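Local structure of 6-phosphogluconate dehydratase (Shewanella oneidensis, 2GP4) at residues A[116-125]-A[159-173]; A[146-158]-A[174-186]. The protein is a lyase that dehydrates 6-phosphogluconate, a step of the Entner-Doudoroff pathway, here in its apo form lacking the iron-sulfur cluster. One frame throughout, in Å; residues are numbered along the deposited sequence.

Interaction 1. Residues A[116-125]-A[159-173]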
# COMPACT_ATOMS: atom_id res chain seq x y z
N GLN A 116 10.37 -16.09 14.07
CA GLN A 116 9.06 -15.52 13.76
C GLN A 116 9.16 -14.02 13.48
O GLN A 116 8.21 -13.27 13.73
CB GLN A 116 8.07 -15.82 14.90
CG GLN A 116 7.49 -17.24 14.84
CD GLN A 116 7.46 -17.94 16.19
OE1 GLN A 116 6.76 -17.53 17.12
NE2 GLN A 116 8.23 -19.02 16.31
N GLU A 117 10.32 -13.62 12.95
CA GLU A 117 10.60 -12.24 12.53
C GLU A 117 12.12 -12.00 12.42
O GLU A 117 12.76 -11.58 13.39
CB GLU A 117 9.98 -11.22 13.51
CG GLU A 117 9.56 -9.89 12.88
CD GLU A 117 8.41 -10.02 11.87
OE1 GLU A 117 7.31 -10.48 12.26
OE2 GLU A 117 8.60 -9.63 10.70
N VAL A 118 12.68 -12.28 11.24
CA VAL A 118 14.11 -12.04 10.96
C VAL A 118 14.29 -11.34 9.59
O VAL A 118 14.65 -11.97 8.60
CB VAL A 118 14.96 -13.36 11.00
CG1 VAL A 118 16.44 -13.07 10.78
CG2 VAL A 118 14.77 -14.11 12.31
N GLY A 119 14.03 -10.03 9.56
CA GLY A 119 14.18 -9.23 8.34
C GLY A 119 15.49 -8.47 8.37
O GLY A 119 15.76 -7.75 9.33
N SER A 120 16.30 -8.62 7.32
CA SER A 120 17.66 -8.07 7.31
C SER A 120 18.09 -7.49 5.96
O SER A 120 17.49 -7.75 4.92
CB SER A 120 18.66 -9.14 7.78
OG SER A 120 18.49 -10.35 7.06
N VAL A 121 19.15 -6.68 6.01
CA VAL A 121 19.70 -6.02 4.84
C VAL A 121 21.09 -6.58 4.56
O VAL A 121 22.04 -6.33 5.30
CB VAL A 121 19.79 -4.47 5.05
CG1 VAL A 121 20.40 -3.78 3.84
CG2 VAL A 121 18.42 -3.89 5.37
N ALA A 122 21.20 -7.38 3.50
CA ALA A 122 22.49 -7.94 3.10
C ALA A 122 23.14 -7.04 2.05
O ALA A 122 22.46 -6.49 1.17
CB ALA A 122 22.31 -9.35 2.56
N GLN A 123 24.45 -6.87 2.15
CA GLN A 123 25.15 -5.92 1.29
C GLN A 123 26.24 -6.58 0.44
O GLN A 123 26.88 -7.55 0.86
CB GLN A 123 25.69 -4.76 2.13
CG GLN A 123 26.09 -5.12 3.57
CD GLN A 123 25.06 -4.72 4.63
OE1 GLN A 123 24.25 -3.81 4.43
NE2 GLN A 123 25.12 -5.39 5.78
N VAL A 124 26.43 -6.05 -0.77
CA VAL A 124 27.26 -6.71 -1.79
C VAL A 124 28.60 -6.02 -2.04
O VAL A 124 28.69 -4.79 -2.03
CB VAL A 124 26.46 -6.88 -3.12
CG1 VAL A 124 27.30 -7.55 -4.20
CG2 VAL A 124 25.19 -7.68 -2.89
N ALA A 125 29.64 -6.83 -2.26
CA ALA A 125 31.00 -6.39 -2.60
C ALA A 125 31.57 -5.34 -1.65
O ALA A 125 31.99 -5.67 -0.55
CB ALA A 125 31.06 -5.90 -4.05
N GLY A 159 22.54 0.53 8.64
CA GLY A 159 23.21 -0.61 8.02
C GLY A 159 23.98 -0.21 6.77
O GLY A 159 25.13 -0.62 6.57
N LEU A 160 23.36 0.61 5.93
CA LEU A 160 23.98 1.05 4.69
C LEU A 160 25.04 2.15 4.88
O LEU A 160 25.85 2.37 3.99
CB LEU A 160 22.92 1.50 3.68
CG LEU A 160 21.97 0.41 3.17
CD1 LEU A 160 20.76 1.03 2.50
CD2 LEU A 160 22.68 -0.59 2.24
N SER A 161 25.03 2.81 6.04
CA SER A 161 25.95 3.93 6.28
C SER A 161 27.42 3.53 6.47
O SER A 161 28.28 4.39 6.65
CB SER A 161 25.46 4.80 7.45
OG SER A 161 25.67 4.17 8.70
N HIS A 162 27.70 2.23 6.42
CA HIS A 162 29.08 1.72 6.45
C HIS A 162 29.77 1.92 5.09
O HIS A 162 30.99 1.85 5.00
CB HIS A 162 29.10 0.25 6.87
CG HIS A 162 28.52 0.02 8.24
ND1 HIS A 162 29.22 0.29 9.39
CD2 HIS A 162 27.31 -0.43 8.62
CE1 HIS A 162 28.46 -0.00 10.44
NE2 HIS A 162 27.30 -0.44 10.00
N ASN A 163 28.96 2.16 4.06
CA ASN A 163 29.42 2.65 2.76
C ASN A 163 30.57 1.87 2.12
O ASN A 163 31.52 2.45 1.60
CB ASN A 163 29.76 4.14 2.83
CG ASN A 163 29.95 4.77 1.46
OD1 ASN A 163 29.21 4.47 0.53
ND2 ASN A 163 30.95 5.63 1.34
N MSE A 164 30.49 0.54 2.16
CA MSE A 164 31.49 -0.29 1.51
C MSE A 164 30.82 -1.28 0.55
O MSE A 164 31.37 -2.33 0.22
CB MSE A 164 32.35 -1.01 2.54
CG MSE A 164 33.37 -0.09 3.20
SE MSE A 164 33.78 -0.70 4.98
CE MSE A 164 34.99 -2.17 4.53
N PHE A 165 29.63 -0.89 0.11
CA PHE A 165 28.81 -1.74 -0.72
C PHE A 165 28.68 -1.11 -2.09
O PHE A 165 28.47 0.09 -2.22
CB PHE A 165 27.43 -1.93 -0.08
CG PHE A 165 27.46 -1.98 1.42
CD1 PHE A 165 28.30 -2.86 2.09
CD2 PHE A 165 26.65 -1.14 2.16
CE1 PHE A 165 28.34 -2.90 3.48
CE2 PHE A 165 26.67 -1.17 3.55
CZ PHE A 165 27.52 -2.05 4.22
N ASP A 166 28.83 -1.95 -3.11
CA ASP A 166 28.62 -1.54 -4.49
C ASP A 166 27.17 -1.79 -4.88
O ASP A 166 26.69 -1.28 -5.89
CB ASP A 166 29.58 -2.31 -5.40
CG ASP A 166 31.03 -1.95 -5.14
OD1 ASP A 166 31.52 -0.98 -5.77
OD2 ASP A 166 31.67 -2.63 -4.31
N GLY A 167 26.48 -2.55 -4.04
CA GLY A 167 25.06 -2.84 -4.20
C GLY A 167 24.56 -3.54 -2.95
O GLY A 167 25.34 -3.81 -2.04
N ALA A 168 23.27 -3.84 -2.91
CA ALA A 168 22.68 -4.45 -1.73
C ALA A 168 21.53 -5.40 -2.04
O ALA A 168 20.97 -5.40 -3.14
CB ALA A 168 22.25 -3.38 -0.73
N LEU A 169 21.21 -6.24 -1.06
CA LEU A 169 20.07 -7.14 -1.12
C LEU A 169 19.17 -6.92 0.10
O LEU A 169 19.65 -6.78 1.22
CB LEU A 169 20.53 -8.59 -1.20
CG LEU A 169 21.28 -9.01 -2.47
CD1 LEU A 169 21.90 -10.39 -2.32
CD2 LEU A 169 20.37 -8.96 -3.69
N LEU A 170 17.86 -6.89 -0.14
CA LEU A 170 16.90 -6.60 0.92
C LEU A 170 15.96 -7.79 1.14
O LEU A 170 15.28 -8.23 0.21
CB LEU A 170 16.12 -5.32 0.60
CG LEU A 170 16.92 -4.07 0.19
CD1 LEU A 170 16.01 -2.92 -0.19
CD2 LEU A 170 17.89 -3.64 1.28
N LEU A 171 15.94 -8.30 2.37
CA LEU A 171 15.14 -9.47 2.73
C LEU A 171 13.95 -9.08 3.61
O LEU A 171 14.08 -9.03 4.84
CB LEU A 171 16.01 -10.52 3.45
CG LEU A 171 17.44 -10.84 2.99
CD1 LEU A 171 18.06 -11.89 3.91
CD2 LEU A 171 17.51 -11.30 1.54
N GLY A 172 12.81 -8.81 2.99
CA GLY A 172 11.66 -8.28 3.73
C GLY A 172 10.31 -8.91 3.42
O GLY A 172 10.04 -9.32 2.29
N ILE A 173 9.46 -8.95 4.45
CA ILE A 173 8.16 -9.62 4.38
C ILE A 173 7.17 -8.84 3.51
O ILE A 173 7.09 -9.09 2.31
CB ILE A 173 7.58 -9.90 5.80
CG1 ILE A 173 8.52 -10.81 6.61
CG2 ILE A 173 6.17 -10.52 5.72
CD1 ILE A 173 9.59 -10.08 7.41
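Ala122 and Leu169 form a hydrogen-bonded pair between strands 120-124 and 167-171, which run antiparallel at 157° with their axes 4.3 Å apart at closest approach. Leu169 N bonds to Ala122 O at 2.6 Å, returned by Ala122 N to Leu169 O at 2.8 Å. Toward one end Leu171 N meets Ser120 O. At the other, Val124 N binds Gly167 O, and Asp166 N binds Val124 O at 3.0 Å, extending the pairing into the loop that leads to strand 167-171. Strand 120-124 is an outer strand of a three-stranded mixed sheet in the N-terminal, largely helical domain, with 167-171 in the middle and 193-195 beyond it. On the face carrying Val121, Gln123, Ala168 and Leu170, Val121 CG1 lies alongside Leu170 CD2 at 3.6 Å. Gln123 CB sits over the Phe165 ring, 3.4 Å from the centroid, in a CH-pi contact. A bend at chi2 (-101°) folds the rest of the chain across the ring, its amide plane only 21° from the ring plane. With an alanine at Phe165, the Gln123 amide, held at NE2 by weak bonds to Val128 O and Pro129 O, would probably lose the surface it lies on and be freer to turn. On the other face Val124 CG2 rests 4.2 Å from Leu169 CG.

Interaction 2. Residues A[146-158]-A[174-186]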
# COMPACT_ATOMS: atom_id res chain seq x y z
N LEU A 146 2.55 1.74 12.28
CA LEU A 146 2.93 2.74 11.30
C LEU A 146 4.32 3.28 11.65
O LEU A 146 5.18 3.43 10.77
CB LEU A 146 1.92 3.89 11.29
CG LEU A 146 1.79 4.82 10.08
CD1 LEU A 146 1.66 6.25 10.60
CD2 LEU A 146 2.93 4.73 9.06
N LEU A 147 4.53 3.56 12.94
CA LEU A 147 5.79 4.09 13.43
C LEU A 147 6.98 3.17 13.18
O LEU A 147 8.10 3.65 13.04
CB LEU A 147 5.67 4.40 14.92
CG LEU A 147 5.02 5.73 15.30
CD1 LEU A 147 4.56 5.70 16.74
CD2 LEU A 147 5.97 6.90 15.04
N SER A 148 6.73 1.86 13.13
CA SER A 148 7.80 0.88 12.87
C SER A 148 8.36 0.97 11.45
O SER A 148 9.50 0.57 11.21
CB SER A 148 7.33 -0.54 13.16
OG SER A 148 6.32 -0.94 12.25
N ARG A 149 7.57 1.46 10.51
CA ARG A 149 8.06 1.74 9.16
C ARG A 149 9.19 2.76 9.21
O ARG A 149 10.22 2.58 8.57
CB ARG A 149 6.94 2.24 8.24
CG ARG A 149 7.42 2.61 6.84
CD ARG A 149 6.37 3.40 6.09
NE ARG A 149 6.33 4.80 6.51
CZ ARG A 149 5.43 5.69 6.09
NH1 ARG A 149 4.47 5.35 5.24
NH2 ARG A 149 5.49 6.94 6.55
N GLU A 150 8.99 3.82 9.98
CA GLU A 150 10.00 4.87 10.13
C GLU A 150 11.25 4.31 10.81
O GLU A 150 12.39 4.65 10.42
CB GLU A 150 9.44 6.07 10.91
CG GLU A 150 8.16 6.68 10.30
CD GLU A 150 8.41 7.30 8.94
OE1 GLU A 150 8.86 8.46 8.89
OE2 GLU A 150 8.17 6.62 7.91
N VAL A 151 11.04 3.43 11.80
CA VAL A 151 12.15 2.80 12.51
C VAL A 151 12.95 1.90 11.56
O VAL A 151 14.18 1.96 11.56
CB VAL A 151 11.66 2.03 13.76
CG1 VAL A 151 12.83 1.32 14.46
CG2 VAL A 151 10.96 2.97 14.73
N ILE A 152 12.25 1.09 10.76
CA ILE A 152 12.88 0.21 9.74
C ILE A 152 13.69 1.02 8.71
O ILE A 152 14.81 0.64 8.37
CB ILE A 152 11.81 -0.68 9.01
CG1 ILE A 152 11.27 -1.76 9.97
CG2 ILE A 152 12.38 -1.34 7.74
CD1 ILE A 152 9.89 -2.28 9.59
N ALA A 153 13.12 2.13 8.24
CA ALA A 153 13.80 3.07 7.35
C ALA A 153 15.12 3.58 7.93
O ALA A 153 16.15 3.62 7.25
CB ALA A 153 12.88 4.24 7.00
N MSE A 154 15.09 3.98 9.20
CA MSE A 154 16.27 4.48 9.88
C MSE A 154 17.29 3.37 10.11
O MSE A 154 18.49 3.58 9.92
CB MSE A 154 15.90 5.14 11.21
CG MSE A 154 14.97 6.31 11.04
SE MSE A 154 14.46 7.13 12.72
CE MSE A 154 15.49 8.75 12.57
N ALA A 155 16.80 2.20 10.52
CA ALA A 155 17.66 1.05 10.77
C ALA A 155 18.37 0.58 9.49
O ALA A 155 19.50 0.13 9.54
CB ALA A 155 16.88 -0.09 11.42
N THR A 156 17.69 0.71 8.35
CA THR A 156 18.26 0.42 7.04
C THR A 156 19.40 1.39 6.74
O THR A 156 20.49 0.97 6.31
CB THR A 156 17.17 0.48 5.92
OG1 THR A 156 16.15 -0.49 6.21
CG2 THR A 156 17.75 0.18 4.53
N ALA A 157 19.16 2.67 6.99
CA ALA A 157 20.15 3.73 6.79
C ALA A 157 21.41 3.48 7.60
O ALA A 157 22.52 3.67 7.09
CB ALA A 157 19.56 5.09 7.13
N VAL A 158 21.25 3.05 8.85
CA VAL A 158 22.40 2.72 9.71
C VAL A 158 23.22 1.57 9.12
O VAL A 158 24.46 1.64 9.09
CB VAL A 158 21.97 2.34 11.15
CG1 VAL A 158 23.19 2.04 12.01
CG2 VAL A 158 21.15 3.45 11.78
N CYS A 174 6.44 -7.91 4.11
CA CYS A 174 5.37 -7.19 3.43
C CYS A 174 4.74 -6.12 4.34
O CYS A 174 5.08 -6.04 5.53
CB CYS A 174 4.30 -8.17 2.94
SG CYS A 174 3.00 -7.44 1.91
N ASP A 175 3.85 -5.31 3.76
CA ASP A 175 3.00 -4.32 4.46
C ASP A 175 3.75 -3.27 5.30
O ASP A 175 3.88 -2.13 4.88
CB ASP A 175 1.89 -4.99 5.29
CG ASP A 175 0.97 -3.98 6.00
OD1 ASP A 175 0.58 -2.97 5.37
OD2 ASP A 175 0.65 -4.21 7.19
N LYS A 176 4.20 -3.66 6.49
CA LYS A 176 4.96 -2.76 7.35
C LYS A 176 6.44 -2.79 6.97
O LYS A 176 7.11 -1.74 6.90
CB LYS A 176 4.75 -3.08 8.84
CG LYS A 176 4.64 -4.57 9.19
CD LYS A 176 3.19 -5.04 9.29
CE LYS A 176 3.10 -6.55 9.03
NZ LYS A 176 1.99 -7.24 9.76
N ILE A 177 6.93 -4.00 6.70
CA ILE A 177 8.27 -4.18 6.16
C ILE A 177 8.14 -4.17 4.64
O ILE A 177 7.11 -4.56 4.10
CB ILE A 177 8.92 -5.48 6.67
CG1 ILE A 177 8.68 -5.64 8.17
CG2 ILE A 177 10.41 -5.48 6.39
CD1 ILE A 177 9.14 -6.95 8.76
N VAL A 178 9.20 -3.72 3.96
CA VAL A 178 9.22 -3.43 2.52
C VAL A 178 9.14 -1.92 2.31
O VAL A 178 10.11 -1.34 1.82
CB VAL A 178 8.18 -4.21 1.64
CG1 VAL A 178 8.07 -3.58 0.27
CG2 VAL A 178 8.58 -5.66 1.49
N PRO A 179 8.02 -1.26 2.69
CA PRO A 179 8.00 0.19 2.51
C PRO A 179 9.09 0.89 3.33
O PRO A 179 9.72 1.82 2.83
CB PRO A 179 6.61 0.59 3.02
CG PRO A 179 5.80 -0.64 2.88
CD PRO A 179 6.74 -1.73 3.26
N GLY A 180 9.29 0.42 4.56
CA GLY A 180 10.36 0.91 5.43
C GLY A 180 11.73 0.68 4.83
O GLY A 180 12.56 1.58 4.80
N LEU A 181 11.96 -0.54 4.34
CA LEU A 181 13.21 -0.87 3.65
C LEU A 181 13.39 0.01 2.42
O LEU A 181 14.46 0.58 2.22
CB LEU A 181 13.24 -2.34 3.26
CG LEU A 181 13.34 -3.38 4.37
CD1 LEU A 181 12.75 -4.71 3.91
CD2 LEU A 181 14.79 -3.55 4.85
N LEU A 182 12.32 0.13 1.63
CA LEU A 182 12.34 0.93 0.41
C LEU A 182 12.73 2.38 0.70
O LEU A 182 13.65 2.90 0.08
CB LEU A 182 10.98 0.90 -0.31
CG LEU A 182 10.94 0.75 -1.84
CD1 LEU A 182 9.58 1.13 -2.41
CD2 LEU A 182 12.04 1.52 -2.56
N ILE A 183 12.04 3.00 1.65
CA ILE A 183 12.33 4.37 2.08
C ILE A 183 13.80 4.52 2.45
O ILE A 183 14.48 5.42 1.95
CB ILE A 183 11.43 4.82 3.26
CG1 ILE A 183 9.97 4.92 2.81
CG2 ILE A 183 11.89 6.17 3.81
CD1 ILE A 183 8.96 4.96 3.94
N GLY A 184 14.28 3.64 3.33
CA GLY A 184 15.68 3.66 3.77
C GLY A 184 16.64 3.46 2.61
O GLY A 184 17.67 4.13 2.53
N ALA A 185 16.29 2.54 1.72
CA ALA A 185 17.11 2.23 0.55
C ALA A 185 17.27 3.45 -0.37
O ALA A 185 18.36 3.70 -0.88
CB ALA A 185 16.53 1.07 -0.22
N LEU A 186 16.19 4.21 -0.56
CA LEU A 186 16.26 5.39 -1.43
C LEU A 186 17.18 6.50 -0.92
O LEU A 186 17.58 7.38 -1.69
CB LEU A 186 14.85 5.91 -1.76
CG LEU A 186 13.99 4.94 -2.57
CD1 LEU A 186 12.51 5.29 -2.44
CD2 LEU A 186 14.42 4.86 -4.04
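Ile152 and Gly180 meet where helices 146-158 and 179-186 cross at -41°, their axes only 7.2 Å apart. Ile152 buries the most surface here and divides its branches between two targets. Its chi1 of -70° puts CG1 beside the backbone N and CG2 anti to it; CG2 presses on the backbone of the facing helix, 3.5 Å from Leu181 N, while CD1 reaches back to Ile177 CG1 at 3.8 Å, the two side chains crossing at about a right angle.

Arg149, one turn earlier, lays its aliphatic part over the same glycine, with CG 3.7 Å from Gly180 CA. The bend at chi3 (78°) then carries the guanidinium past Ile183, whose CD1 lies over one face near NE, at 3.7 Å, while Leu146 CD2 covers the centre of the opposite face. Sandwiched in this way, the group grips Glu150 side-on, NE and NH2 both donating to OE2, with NE at 2.9 Å. NH1 also bonds to His326 ND1 and NH2 to Gly617 O, and Glu150 OE1 takes the Ser620 amide, so the buried charges are well supplied with partners.

Gly180 and Gly184 form a GxxxG motif, which permits this close right-handed crossing: a CB at either position would collide with the partner helix. Backbones therefore touch directly, Ala153 CA standing 3.2 Å from Gly180 O in a CA-H...O contact.

Thr156 fits as a knob into the hole formed by Gly180, Leu181, Gly184 and Ala185. Its hydroxyl donates to Ile152 O at 2.8 Å, on the face of that carbonyl opposite to Thr156 N, which fixes the rotamer and sets CG2 against the Gly184-Ala185 peptide as OG1 packs beside Leu181 CD2.

In the fold
Of the elements involved, strand 120-124 comes first along the chain, followed by helix 145-160, strand 167-171, helix 179-186 and strand 193-195. Interaction 1 closes a loop that contains most of helix 145-160, bringing the outer strand back beside 167-171. Interaction 2 closes a shorter loop through strand 167-171, so the two cross, their segments alternating along the chain. Strands 167-171 and 193-195 are parallel neighbours joined through helix 179-186, a beta-alpha-beta crossover, and interaction 2 sets helix 145-160 against that crossover helix. The contacts meet where Val121 CG2 packs 3.7 Å from Leu181 CD2, tying the small sheet to the helix pair within the N-terminal family region.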